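Local coordinates for protein dihydrodipicolinate synthase (PDB 4XKY) that probably catalyses a pyruvate-dependent aldolase-type reaction through a Schiff-base intermediate, as in dihydrodipicolinate synthases and N-acetylneuraminate lyases, at residues A[130-135]-A[159-164]; A[78-83]-A[101-106]; A[105-110]-A[120-125]; A[150-155]-A[177-182]; A[171-176]-A[188-193]. One frame throughout, in Å; residues are numbered along the deposited sequence. Where two conformers were deposited one is given.

Interaction 1: A[130-135]-A[159-164]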
# COMPACT_ATOMS: atom_id res chain seq x y z
N PRO A 130 31.60 -5.17 -14.77
CA PRO A 130 32.67 -6.06 -15.19
C PRO A 130 32.46 -7.54 -14.83
O PRO A 130 33.37 -8.34 -14.99
CB PRO A 130 33.87 -5.50 -14.43
CG PRO A 130 33.26 -5.10 -13.13
CD PRO A 130 31.90 -4.55 -13.47
N LEU A 131 31.27 -7.90 -14.33
CA LEU A 131 30.95 -9.28 -13.96
C LEU A 131 29.54 -9.64 -14.40
O LEU A 131 28.70 -8.75 -14.60
CB LEU A 131 31.07 -9.45 -12.44
CG LEU A 131 32.46 -9.32 -11.80
CD1 LEU A 131 32.36 -9.25 -10.29
CD2 LEU A 131 33.43 -10.42 -12.22
N PRO A 132 29.24 -10.95 -14.53
CA PRO A 132 27.87 -11.36 -14.83
C PRO A 132 26.90 -10.88 -13.76
O PRO A 132 27.31 -10.62 -12.63
CB PRO A 132 27.93 -12.89 -14.82
CG PRO A 132 29.37 -13.25 -14.98
CD PRO A 132 30.17 -12.10 -14.46
N LEU A 133 25.62 -10.78 -14.12
CA LEU A 133 24.65 -10.17 -13.25
C LEU A 133 23.51 -11.11 -12.93
O LEU A 133 23.03 -11.80 -13.81
CB LEU A 133 24.08 -8.94 -13.94
CG LEU A 133 22.92 -8.24 -13.22
CD1 LEU A 133 23.45 -7.60 -11.97
CD2 LEU A 133 22.28 -7.16 -14.07
N PHE A 134 23.06 -11.10 -11.68
CA PHE A 134 21.77 -11.68 -11.27
C PHE A 134 20.82 -10.52 -11.02
O PHE A 134 21.17 -9.54 -10.36
CB PHE A 134 21.88 -12.51 -9.97
CG PHE A 134 22.60 -13.83 -10.14
CD1 PHE A 134 21.88 -15.02 -10.29
CD2 PHE A 134 23.98 -13.87 -10.18
CE1 PHE A 134 22.55 -16.22 -10.46
CE2 PHE A 134 24.65 -15.06 -10.36
CZ PHE A 134 23.93 -16.24 -10.51
N LEU A 135 19.62 -10.63 -11.59
CA LEU A 135 18.54 -9.68 -11.34
C LEU A 135 17.86 -10.06 -10.06
O LEU A 135 17.71 -11.25 -9.75
CB LEU A 135 17.51 -9.75 -12.45
CG LEU A 135 18.03 -9.46 -13.84
CD1 LEU A 135 16.94 -9.83 -14.82
CD2 LEU A 135 18.40 -7.99 -13.94
N GLY A 159 25.39 -10.97 -20.46
CA GLY A 159 25.86 -10.49 -19.16
C GLY A 159 24.92 -10.70 -17.97
O GLY A 159 25.27 -10.36 -16.83
N VAL A 160 23.73 -11.25 -18.24
CA VAL A 160 22.69 -11.47 -17.24
C VAL A 160 22.48 -12.99 -17.11
O VAL A 160 22.10 -13.64 -18.07
CB VAL A 160 21.37 -10.77 -17.65
CG1 VAL A 160 20.29 -10.94 -16.60
CG2 VAL A 160 21.59 -9.29 -17.86
N ILE A 161 22.77 -13.57 -15.94
CA ILE A 161 22.80 -15.05 -15.85
C ILE A 161 21.79 -15.64 -14.88
O ILE A 161 21.69 -16.84 -14.75
CB ILE A 161 24.21 -15.59 -15.51
CG1 ILE A 161 24.74 -15.02 -14.19
CG2 ILE A 161 25.17 -15.29 -16.65
CD1 ILE A 161 26.08 -15.58 -13.72
N GLY A 162 21.03 -14.81 -14.19
CA GLY A 162 20.09 -15.37 -13.25
C GLY A 162 19.14 -14.38 -12.65
O GLY A 162 19.17 -13.19 -12.97
N PHE A 163 18.31 -14.91 -11.77
CA PHE A 163 17.23 -14.19 -11.14
C PHE A 163 17.02 -14.77 -9.74
O PHE A 163 17.01 -16.00 -9.56
CB PHE A 163 15.98 -14.35 -12.00
CG PHE A 163 14.72 -13.79 -11.38
CD1 PHE A 163 14.45 -12.43 -11.43
CD2 PHE A 163 13.79 -14.63 -10.79
CE1 PHE A 163 13.30 -11.91 -10.87
CE2 PHE A 163 12.62 -14.11 -10.24
CZ PHE A 163 12.38 -12.75 -10.27
N LYS A 164 16.88 -13.88 -8.76
CA LYS A 164 16.62 -14.21 -7.35
C LYS A 164 15.30 -13.52 -7.00
O LYS A 164 15.15 -12.32 -7.25
CB LYS A 164 17.76 -13.68 -6.46
CG LYS A 164 17.61 -13.95 -4.97
CD LYS A 164 18.37 -12.98 -4.03
CE LYS A 164 17.52 -12.65 -2.78
NZ LYS A 164 18.12 -12.70 -1.41
O HOH W 1 26.85 -8.06 -16.22
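Leu133 bonds through its backbone to Gly159 and Ile161, joining strand 133-137 to its parallel neighbour 160-165 in the TIM barrel. Leu133 N donates to Gly159 O (2.8 Å), and Leu133 O receives Ile161 N (2.8 Å). Further along, Leu135 N donates to Gly162 O (2.9 Å), and Lys164 N to Leu135 O (2.9 Å). Between Leu133 and Phe134 the pairing slips by one residue, a beta bulge. One water donates to both Leu131 O and Gly159 O.

The apolar contacts centre on Ile161. Its CG1, set between the backbone N and the carbonyl carbon (chi1 58°), lies over one face of the Phe134 ring, 4.1 Å from the centroid, while Ile161 CD1 presses tightly on Pro132 CB (3.4 Å). Phe134 CD1 sits 3.5 Å from Gly162 CA, leaving no room for a side chain there. With an alanine at Phe134, Ile161 would probably lose its CH-pi partner and a gap would open beside Gly162 CA. On the opposite face of the sheet, with Leu133, Leu135 CG meets Val160 CG1 (3.9 Å).

Main-chain bonds therefore run right up to Lys164, the predicted Schiff-base residue, and anchor its backbone N.

Interaction 2: A[78-83]-A[101-106]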
# COMPACT_ATOMS: atom_id res chain seq x y z
N VAL A 78 28.02 -10.64 -5.12
CA VAL A 78 28.01 -9.40 -4.38
C VAL A 78 26.78 -8.61 -4.77
O VAL A 78 26.58 -8.28 -5.94
CB VAL A 78 29.26 -8.55 -4.69
CG1 VAL A 78 29.19 -7.20 -3.99
CG2 VAL A 78 30.53 -9.28 -4.25
N CYS A 79 25.98 -8.24 -3.76
CA CYS A 79 24.88 -7.32 -3.98
C CYS A 79 25.44 -5.91 -4.15
O CYS A 79 26.13 -5.38 -3.26
CB CYS A 79 23.87 -7.35 -2.84
SG CYS A 79 22.29 -6.57 -3.23
N ILE A 80 25.15 -5.32 -5.31
CA ILE A 80 25.60 -3.97 -5.63
C ILE A 80 24.47 -2.92 -5.65
O ILE A 80 24.72 -1.77 -6.00
CB ILE A 80 26.31 -3.92 -7.00
CG1 ILE A 80 25.39 -4.38 -8.13
CG2 ILE A 80 27.58 -4.77 -6.98
CD1 ILE A 80 25.86 -3.95 -9.51
N SER A 81 23.24 -3.30 -5.28
CA SER A 81 22.10 -2.36 -5.30
C SER A 81 22.40 -1.15 -4.41
O SER A 81 22.98 -1.28 -3.34
CB SER A 81 20.77 -2.99 -4.83
OG SER A 81 20.53 -4.26 -5.40
N ASP A 82 22.04 0.02 -4.90
CA ASP A 82 22.29 1.27 -4.21
C ASP A 82 21.37 2.27 -4.85
O ASP A 82 21.01 2.11 -6.01
CB ASP A 82 23.74 1.73 -4.39
CG ASP A 82 24.15 2.76 -3.34
OD1 ASP A 82 23.78 3.95 -3.45
OD2 ASP A 82 24.83 2.36 -2.39
N THR A 83 21.00 3.31 -4.12
CA THR A 83 20.15 4.33 -4.72
C THR A 83 20.95 5.10 -5.77
O THR A 83 20.36 5.65 -6.69
CB THR A 83 19.59 5.29 -3.66
OG1 THR A 83 20.68 5.92 -2.98
CG2 THR A 83 18.75 4.53 -2.64
N ASP A 101 32.75 -13.33 -8.38
CA ASP A 101 32.32 -13.96 -9.62
C ASP A 101 31.08 -13.37 -10.26
O ASP A 101 30.85 -13.53 -11.46
CB ASP A 101 32.08 -15.44 -9.34
CG ASP A 101 33.32 -16.10 -8.76
OD1 ASP A 101 33.55 -16.04 -7.52
OD2 ASP A 101 34.07 -16.67 -9.57
N ALA A 102 30.25 -12.71 -9.47
CA ALA A 102 29.05 -12.15 -10.02
C ALA A 102 28.53 -11.06 -9.12
O ALA A 102 28.90 -10.99 -7.96
CB ALA A 102 28.00 -13.24 -10.22
N VAL A 103 27.65 -10.23 -9.68
CA VAL A 103 27.00 -9.19 -8.94
C VAL A 103 25.49 -9.42 -9.01
O VAL A 103 24.99 -10.10 -9.92
CB VAL A 103 27.40 -7.79 -9.44
CG1 VAL A 103 28.87 -7.55 -9.15
CG2 VAL A 103 27.09 -7.61 -10.94
N VAL A 104 24.79 -8.87 -8.02
CA VAL A 104 23.35 -9.06 -7.85
C VAL A 104 22.76 -7.66 -7.74
O VAL A 104 23.27 -6.84 -6.98
CB VAL A 104 23.06 -9.86 -6.57
CG1 VAL A 104 21.57 -10.16 -6.44
CG2 VAL A 104 23.85 -11.16 -6.58
N SER A 105 21.71 -7.38 -8.49
CA SER A 105 21.23 -6.01 -8.57
C SER A 105 19.72 -5.91 -8.65
O SER A 105 19.08 -6.59 -9.46
CB SER A 105 21.80 -5.37 -9.83
OG SER A 105 21.00 -4.28 -10.23
N ALA A 106 19.16 -5.04 -7.82
CA ALA A 106 17.76 -4.62 -7.93
C ALA A 106 17.76 -3.15 -8.32
O ALA A 106 18.62 -2.40 -7.89
CB ALA A 106 17.04 -4.78 -6.60
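Two neighbouring parallel strands of the TIM barrel, 76-79 and 102-105, meet here as the two ends of a beta-alpha-beta unit, with Val78 paired to Val103 and Cys79 to Val104. Helix 85-97 makes the crossover and covers the outer side, where Val78 and Ile80 pack against it.

Three main-chain bonds zip the strands together. Val78 N donates to Ala102 O (3.0 Å), Val104 N to Val78 O (2.8 Å), and Ile80 N to Val104 O (2.9 Å). The last is the straightest, with 168° at the hydrogen.

On the face of Val78 and Val103, the main side-chain contact is made by Ile80. Its CG2, set anti to its own carbonyl carbon, rests against Val103 CG1 at 3.8 Å, and its CD1 reaches Val103 CG2 at 4.1 Å, so both branches of the isoleucine lean on both branches of the valine. Cys79 and Val104 point the other way, into the barrel, where both touch Phe43 and Tyr136, the latter predicted to be the proton donor/acceptor.

Past the last strand pair a side chain takes over the bonding. Ser81 OG hydrogen-bonds to Tyr136 OH, which ties this junction to the active site. The same oxygen, placed beside its own backbone N by chi1 of -46°, accepts the N-H of Ala106 at 2.9 Å from Ala106 N, with 164° at the hydrogen.

Interaction 3: A[105-110]-A[120-125]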
# COMPACT_ATOMS: atom_id res chain seq x y z
N SER A 105 21.71 -7.38 -8.49
CA SER A 105 21.23 -6.01 -8.57
C SER A 105 19.72 -5.91 -8.65
O SER A 105 19.08 -6.59 -9.46
CB SER A 105 21.80 -5.37 -9.83
OG SER A 105 21.00 -4.28 -10.23
N ALA A 106 19.16 -5.04 -7.82
CA ALA A 106 17.76 -4.62 -7.93
C ALA A 106 17.76 -3.15 -8.32
O ALA A 106 18.62 -2.40 -7.89
CB ALA A 106 17.04 -4.78 -6.60
N PRO A 107 16.77 -2.73 -9.11
CA PRO A 107 16.70 -1.30 -9.38
C PRO A 107 16.28 -0.56 -8.11
O PRO A 107 15.60 -1.14 -7.25
CB PRO A 107 15.64 -1.20 -10.47
CG PRO A 107 14.75 -2.39 -10.24
CD PRO A 107 15.58 -3.46 -9.58
N PRO A 108 16.70 0.69 -7.97
CA PRO A 108 16.44 1.45 -6.76
C PRO A 108 14.93 1.63 -6.56
O PRO A 108 14.21 1.74 -7.54
CB PRO A 108 17.11 2.79 -7.04
CG PRO A 108 17.09 2.91 -8.52
CD PRO A 108 17.35 1.52 -9.00
N TYR A 109 14.47 1.67 -5.31
CA TYR A 109 13.01 1.60 -5.05
C TYR A 109 12.19 2.67 -5.77
O TYR A 109 11.12 2.37 -6.30
CB TYR A 109 12.69 1.61 -3.55
CG TYR A 109 12.82 2.93 -2.82
CD1 TYR A 109 11.70 3.73 -2.59
CD2 TYR A 109 14.05 3.36 -2.32
CE1 TYR A 109 11.81 4.94 -1.91
CE2 TYR A 109 14.17 4.56 -1.64
CZ TYR A 109 13.04 5.35 -1.44
OH TYR A 109 13.14 6.54 -0.77
N TYR A 110 12.69 3.89 -5.82
CA TYR A 110 11.93 5.01 -6.38
C TYR A 110 11.71 4.88 -7.87
O TYR A 110 10.76 5.44 -8.41
CB TYR A 110 12.63 6.35 -6.07
CG TYR A 110 14.08 6.42 -6.50
CD1 TYR A 110 15.12 6.17 -5.60
CD2 TYR A 110 14.40 6.73 -7.81
CE1 TYR A 110 16.44 6.23 -6.01
CE2 TYR A 110 15.72 6.79 -8.23
CZ TYR A 110 16.74 6.54 -7.34
OH TYR A 110 18.02 6.62 -7.83
N GLU A 120 15.18 -0.54 -19.72
CA GLU A 120 16.15 0.48 -20.08
C GLU A 120 17.17 0.68 -18.96
O GLU A 120 18.33 0.98 -19.22
CB GLU A 120 15.48 1.82 -20.45
CG GLU A 120 15.33 2.82 -19.30
CD GLU A 120 15.19 4.28 -19.75
OE1 GLU A 120 15.71 4.64 -20.83
OE2 GLU A 120 14.58 5.07 -19.00
N PHE A 121 16.74 0.53 -17.71
CA PHE A 121 17.65 0.60 -16.57
C PHE A 121 18.79 -0.39 -16.74
O PHE A 121 19.95 -0.03 -16.65
CB PHE A 121 16.92 0.29 -15.26
CG PHE A 121 17.83 0.29 -14.08
CD1 PHE A 121 18.10 1.47 -13.41
CD2 PHE A 121 18.46 -0.86 -13.68
CE1 PHE A 121 18.96 1.48 -12.33
CE2 PHE A 121 19.33 -0.85 -12.61
CZ PHE A 121 19.59 0.32 -11.93
N TYR A 122 18.44 -1.65 -16.99
CA TYR A 122 19.44 -2.69 -17.18
C TYR A 122 20.23 -2.55 -18.45
O TYR A 122 21.42 -2.88 -18.47
CB TYR A 122 18.80 -4.07 -17.02
CG TYR A 122 18.59 -4.29 -15.57
CD1 TYR A 122 19.68 -4.53 -14.74
CD2 TYR A 122 17.34 -4.16 -15.00
CE1 TYR A 122 19.52 -4.67 -13.38
CE2 TYR A 122 17.17 -4.31 -13.64
CZ TYR A 122 18.26 -4.55 -12.83
OH TYR A 122 18.11 -4.70 -11.46
N GLU A 123 19.60 -2.03 -19.51
CA GLU A 123 20.34 -1.76 -20.74
C GLU A 123 21.44 -0.72 -20.55
O GLU A 123 22.51 -0.87 -21.11
CB GLU A 123 19.40 -1.38 -21.90
CG GLU A 123 18.83 -2.61 -22.61
CD GLU A 123 17.79 -2.28 -23.68
OE1 GLU A 123 17.72 -1.12 -24.15
OE2 GLU A 123 17.04 -3.21 -24.05
N HIS A 124 21.19 0.31 -19.76
CA HIS A 124 22.23 1.29 -19.44
C HIS A 124 23.23 0.77 -18.39
O HIS A 124 24.40 1.17 -18.39
CB HIS A 124 21.60 2.58 -18.91
CG HIS A 124 20.70 3.28 -19.89
ND1 HIS A 124 20.92 3.26 -21.25
CD2 HIS A 124 19.60 4.05 -19.70
CE1 HIS A 124 19.98 3.97 -21.86
NE2 HIS A 124 19.17 4.46 -20.94
N LEU A 125 22.78 -0.10 -17.48
CA LEU A 125 23.66 -0.57 -16.42
C LEU A 125 24.69 -1.57 -16.98
O LEU A 125 25.88 -1.48 -16.66
CB LEU A 125 22.87 -1.20 -15.26
CG LEU A 125 23.72 -1.74 -14.09
CD1 LEU A 125 24.52 -0.64 -13.41
CD2 LEU A 125 22.87 -2.50 -13.08
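Tyr122 reaches from helix 115-125 to the chain at Ser105 and Pro107. From CB, chi1 of -76° sets CG anti to the carbonyl carbon, and the ring leads away from the helix toward the loop. Its neighbour Phe121 lies across it, with Phe121 CD2 3.6 Å above the plane of the Tyr122 ring and over its centre. Further out, Tyr122 CE1 passes 3.5 Å from Ser105 OG, which stands at the ring's edge. At the tip, Tyr122 OH donates to Ser105 O (2.9 Å) from far above the carbonyl plane, 65° out of it. Pro107 CD lies 3.4 Å from the same Tyr122 OH, again near the plane of the ring.

Phe121 holds the next part of the loop. Pro107 CB sits over the centre of its ring, 4.3 Å from the centroid in a CH-pi contact, while Pro108 CD comes to 3.7 Å from Phe121 CE1. Leu125 adds its CD2, 3.8 Å from Ser105 OG. Phe121 also packs on an apolar side chain of a neighbouring subunit.

A phenylalanine in place of Tyr122 would probably leave Ser105 O without this donor and the ring tip without its polar anchor.

The arrangement is that of a beta-alpha loop at the C-terminal end of a TIM-barrel strand, folded back on the helix it leads into. This is the active-site side of the barrel, and the side chain of Ala106 lies about 4 Å from that of Tyr136, the predicted proton donor/acceptor.

Interaction 4: A[150-155]-A[177-182]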
# COMPACT_ATOMS: atom_id res chain seq x y z
N THR A 150 9.55 -9.26 -19.21
CA THR A 150 10.68 -8.37 -18.93
C THR A 150 11.93 -9.18 -18.58
O THR A 150 13.02 -8.88 -19.06
CB THR A 150 10.38 -7.38 -17.78
OG1 THR A 150 9.30 -6.52 -18.13
CG2 THR A 150 11.58 -6.51 -17.47
N ILE A 151 11.77 -10.19 -17.74
CA ILE A 151 12.88 -11.06 -17.38
C ILE A 151 13.39 -11.83 -18.59
O ILE A 151 14.60 -11.93 -18.77
CB ILE A 151 12.52 -12.01 -16.22
CG1 ILE A 151 12.55 -11.22 -14.91
CG2 ILE A 151 13.51 -13.15 -16.09
CD1 ILE A 151 11.82 -11.91 -13.78
N GLN A 152 12.48 -12.36 -19.40
CA GLN A 152 12.86 -13.01 -20.67
C GLN A 152 13.75 -12.09 -21.47
O GLN A 152 14.81 -12.49 -21.95
CB GLN A 152 11.66 -13.29 -21.55
CG GLN A 152 11.23 -14.74 -21.67
CD GLN A 152 9.97 -14.87 -22.52
OE1 GLN A 152 8.99 -15.50 -22.11
NE2 GLN A 152 9.99 -14.26 -23.70
N ARG A 153 13.28 -10.86 -21.62
CA ARG A 153 13.93 -9.86 -22.44
C ARG A 153 15.32 -9.46 -21.95
O ARG A 153 16.24 -9.32 -22.75
CB ARG A 153 13.02 -8.64 -22.56
CG ARG A 153 13.66 -7.41 -23.18
CD ARG A 153 13.89 -7.54 -24.68
NE ARG A 153 14.58 -6.35 -25.17
CZ ARG A 153 14.02 -5.15 -25.30
NH1 ARG A 153 12.74 -4.95 -25.00
NH2 ARG A 153 14.75 -4.13 -25.75
N ILE A 154 15.48 -9.26 -20.64
CA ILE A 154 16.77 -8.81 -20.09
C ILE A 154 17.75 -9.97 -20.11
O ILE A 154 18.94 -9.79 -20.34
CB ILE A 154 16.63 -8.25 -18.66
CG1 ILE A 154 15.75 -7.00 -18.68
CG2 ILE A 154 17.99 -7.88 -18.07
CD1 ILE A 154 15.26 -6.56 -17.32
N ALA A 155 17.22 -11.17 -19.92
CA ALA A 155 18.04 -12.37 -19.92
C ALA A 155 18.66 -12.76 -21.26
O ALA A 155 19.51 -13.65 -21.30
CB ALA A 155 17.23 -13.52 -19.38
N MET A 177 9.33 -18.86 -13.90
CA MET A 177 9.79 -20.20 -14.33
C MET A 177 9.22 -20.53 -15.73
O MET A 177 9.96 -20.89 -16.66
CB MET A 177 9.37 -21.30 -13.35
CG MET A 177 10.10 -21.26 -12.01
SD MET A 177 11.83 -21.76 -12.10
CE MET A 177 11.64 -23.51 -12.48
N TYR A 178 7.91 -20.37 -15.89
CA TYR A 178 7.28 -20.74 -17.15
C TYR A 178 7.84 -19.90 -18.29
O TYR A 178 8.16 -20.45 -19.33
CB TYR A 178 5.77 -20.62 -17.08
CG TYR A 178 5.08 -20.89 -18.39
CD1 TYR A 178 4.65 -22.17 -18.72
CD2 TYR A 178 4.83 -19.87 -19.31
CE1 TYR A 178 4.01 -22.44 -19.92
CE2 TYR A 178 4.19 -20.13 -20.51
CZ TYR A 178 3.79 -21.42 -20.80
OH TYR A 178 3.15 -21.74 -21.96
N ALA A 179 7.96 -18.59 -18.08
CA ALA A 179 8.57 -17.69 -19.07
C ALA A 179 10.03 -18.03 -19.39
O ALA A 179 10.50 -17.75 -20.50
CB ALA A 179 8.46 -16.24 -18.60
N MET A 180 10.76 -18.64 -18.45
CA MET A 180 12.18 -18.95 -18.65
C MET A 180 12.46 -20.43 -18.95
O MET A 180 13.62 -20.85 -18.98
CB MET A 180 12.99 -18.52 -17.41
CG MET A 180 12.90 -17.04 -17.11
SD MET A 180 13.39 -16.04 -18.52
CE MET A 180 15.12 -16.44 -18.72
N LYS A 181 11.41 -21.20 -19.20
CA LYS A 181 11.53 -22.66 -19.31
C LYS A 181 12.39 -23.14 -20.48
O LYS A 181 12.89 -24.25 -20.44
CB LYS A 181 10.16 -23.29 -19.44
CG LYS A 181 9.48 -22.98 -20.77
CD LYS A 181 8.10 -23.60 -20.79
CE LYS A 181 7.22 -22.90 -21.79
NZ LYS A 181 7.48 -23.48 -23.13
N ASP A 182 12.54 -22.32 -21.51
CA ASP A 182 13.41 -22.67 -22.65
C ASP A 182 14.83 -22.13 -22.54
O ASP A 182 15.58 -22.17 -23.52
CB ASP A 182 12.75 -22.22 -23.95
CG ASP A 182 11.50 -23.01 -24.27
OD1 ASP A 182 11.44 -24.21 -23.93
OD2 ASP A 182 10.57 -22.42 -24.85
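This is an apolar helix-to-helix contact in the outer layer of the protein, made chiefly by Met180 settling against Ile151, Gln152 and Ala155. The backbones come close, with the CA atoms of Gln152 and Met180 only 6.3 Å apart.

Met180 does most of the filling. Its chain leaves with CG beside the backbone N (chi1 -60°) and then bends twice, which curls the thioether toward the other helix. The sulfur Met180 SD touches two neighbours at once, Ile151 CG2 at 3.8 Å and Gln152 CA at 3.8 Å. Beyond it, Met180 CE ends 3.7 Å from Ala155 CB. Ile151 and Ala155 are four residues apart, joined by a hydrogen bond from Ala155 N to Ile151 O (3.0 Å), and the methionine spans both.

Helices 148-154 and 170-180 are consecutive in the ring of helices that surrounds the TIM barrel, and strand 160-165 lies between them in the sequence. On the inner side, Phe186 packs on both Ala155 and Met180, and Ile151 also rests on Phe163 of that strand.

Toward solvent the contact changes character. The extended side chain of Gln152 runs past Met180 in the opposite direction, and its CG comes 4.0 Å from Met180 SD and 3.3 Å from Ala179 O. Ala179 turns its methyl toward helix 148-154, while Arg153, pointing away from this contact, forms a salt bridge with Glu123 of helix 115-125.

Interaction 5: A[171-176]-A[188-193]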
# COMPACT_ATOMS: atom_id res chain seq x y z
N VAL A 171 3.00 -17.81 -7.01
CA VAL A 171 2.29 -17.67 -8.28
C VAL A 171 3.20 -16.90 -9.23
O VAL A 171 3.43 -17.31 -10.37
CB VAL A 171 0.98 -16.87 -8.11
CG1 VAL A 171 0.38 -16.50 -9.47
CG2 VAL A 171 -0.01 -17.68 -7.30
N TYR A 172 3.71 -15.78 -8.74
CA TYR A 172 4.62 -14.93 -9.51
C TYR A 172 5.89 -15.71 -9.88
O TYR A 172 6.30 -15.71 -11.03
CB TYR A 172 4.97 -13.65 -8.76
CG TYR A 172 6.13 -12.89 -9.37
CD1 TYR A 172 5.95 -12.10 -10.49
CD2 TYR A 172 7.42 -12.99 -8.83
CE1 TYR A 172 7.00 -11.41 -11.06
CE2 TYR A 172 8.49 -12.28 -9.39
CZ TYR A 172 8.27 -11.50 -10.51
OH TYR A 172 9.31 -10.81 -11.10
N PHE A 173 6.47 -16.42 -8.92
CA PHE A 173 7.69 -17.17 -9.22
C PHE A 173 7.50 -18.23 -10.31
O PHE A 173 8.36 -18.40 -11.16
CB PHE A 173 8.28 -17.83 -7.98
CG PHE A 173 9.67 -18.39 -8.21
CD1 PHE A 173 10.78 -17.56 -8.15
CD2 PHE A 173 9.86 -19.73 -8.53
CE1 PHE A 173 12.07 -18.07 -8.36
CE2 PHE A 173 11.13 -20.24 -8.75
CZ PHE A 173 12.24 -19.40 -8.67
N GLN A 174 6.38 -18.95 -10.26
CA GLN A 174 6.04 -19.98 -11.25
C GLN A 174 5.79 -19.33 -12.62
O GLN A 174 6.15 -19.90 -13.65
CB GLN A 174 4.81 -20.78 -10.80
CG GLN A 174 5.06 -21.73 -9.63
CD GLN A 174 6.08 -22.79 -10.00
OE1 GLN A 174 5.97 -23.41 -11.04
NE2 GLN A 174 7.08 -22.98 -9.15
N SER A 175 5.19 -18.13 -12.63
CA SER A 175 5.02 -17.41 -13.90
C SER A 175 6.36 -17.12 -14.58
O SER A 175 6.46 -17.17 -15.80
CB SER A 175 4.25 -16.10 -13.72
OG SER A 175 2.96 -16.33 -13.19
N VAL A 176 7.39 -16.81 -13.78
CA VAL A 176 8.72 -16.50 -14.32
C VAL A 176 9.41 -17.81 -14.73
O VAL A 176 10.00 -17.86 -15.80
CB VAL A 176 9.59 -15.68 -13.34
CG1 VAL A 176 10.92 -15.31 -13.95
CG2 VAL A 176 8.88 -14.40 -12.91
N MET A 188 17.57 -19.72 -11.60
CA MET A 188 16.35 -19.26 -10.94
C MET A 188 16.40 -19.64 -9.45
O MET A 188 16.31 -20.83 -9.10
CB MET A 188 15.10 -19.87 -11.58
CG MET A 188 14.81 -19.46 -13.02
SD MET A 188 14.19 -17.77 -13.09
CE MET A 188 12.56 -18.03 -12.39
N LEU A 189 16.52 -18.62 -8.60
CA LEU A 189 16.73 -18.79 -7.16
C LEU A 189 15.62 -18.17 -6.30
O LEU A 189 15.04 -17.13 -6.65
CB LEU A 189 18.07 -18.18 -6.77
CG LEU A 189 19.28 -18.62 -7.60
CD1 LEU A 189 20.48 -17.73 -7.30
CD2 LEU A 189 19.61 -20.09 -7.37
N VAL A 190 15.29 -18.83 -5.19
CA VAL A 190 14.29 -18.32 -4.25
C VAL A 190 14.95 -17.99 -2.91
O VAL A 190 15.70 -18.79 -2.37
CB VAL A 190 13.15 -19.33 -4.00
CG1 VAL A 190 12.15 -19.30 -5.14
CG2 VAL A 190 13.71 -20.72 -3.81
N GLY A 191 14.64 -16.81 -2.39
CA GLY A 191 15.24 -16.31 -1.16
C GLY A 191 14.67 -16.98 0.07
O GLY A 191 15.41 -17.59 0.84
N PRO A 192 13.35 -16.88 0.25
CA PRO A 192 12.77 -17.30 1.51
C PRO A 192 12.87 -18.79 1.72
O PRO A 192 12.41 -19.55 0.87
CB PRO A 192 11.32 -16.86 1.40
CG PRO A 192 11.39 -15.69 0.50
CD PRO A 192 12.39 -16.10 -0.54
N GLU A 193 13.45 -19.19 2.85
CA GLU A 193 13.79 -20.60 3.05
C GLU A 193 12.58 -21.49 3.25
O GLU A 193 12.66 -22.68 2.98
CB GLU A 193 14.81 -20.79 4.20
CG GLU A 193 14.34 -20.38 5.60
CD GLU A 193 15.48 -19.85 6.48
OE1 GLU A 193 15.56 -20.23 7.66
OE2 GLU A 193 16.29 -19.04 5.98
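Phe173 and Val176 of helix 170-180 face strand 187-190, where between them they touch Met188, Leu189 and Val190. Helix and strand run nearly antiparallel, at 169°, with their axes 10.4 Å apart, as expected where a beta-alpha-beta crossover returns to the sheet of a TIM barrel. Early in the helical segment, Tyr172 looks to another side, hydrogen-bonded through its OH to Phe146 O and touching Phe163.

Next comes Phe173. With CG anti to the backbone N (chi1 -169°), its ring is carried to the strand and covered on one face by Met188 CE, 4.0 Å from Phe173 CZ. Val190 has two conformers; in the one described, its CG1 covers the opposite face in a CH-pi contact, 3.5 Å from the ring centroid and 16° off the normal. Phe173 CE1 also comes 3.6 Å from Leu189 O. The side chain of Leu189 itself points away from the helix and lies about 5 Å from that of Lys164, the predicted Schiff-base residue.

One turn on, Val176 also points at the strand. Its CG1 meets Met188 CE at 3.5 Å and Met188 SD at 4.2 Å, so the twice-bent methionine is shared between Val176 and the ring.

No hydrogen bond links the two segments; shape and apolar surface alone seat the helix on the outer face of the strand.

Interactions 1 and 2 are strand pairings inside the same sheet, joined directly where Phe134 N meets Val103 O and Phe134 O meets Ser105 N; both rely on main-chain hydrogen bonds and border the active site. Interaction 3 starts from Ser105 and Ala106, which it shares with interaction 2, but holds a loop to a helix through a tyrosine hydroxyl and aromatic rings. Interactions 4 and 5 both use helix 170-180 and lack clear hydrogen bonds across them: 5 is buried against the sheet, whereas 4 lies farther out and is partly exposed. Ile151 CD1 on Val176 CG1 connects them, and the Glu123-Arg153 salt bridge joins 3 to 4 at the surface.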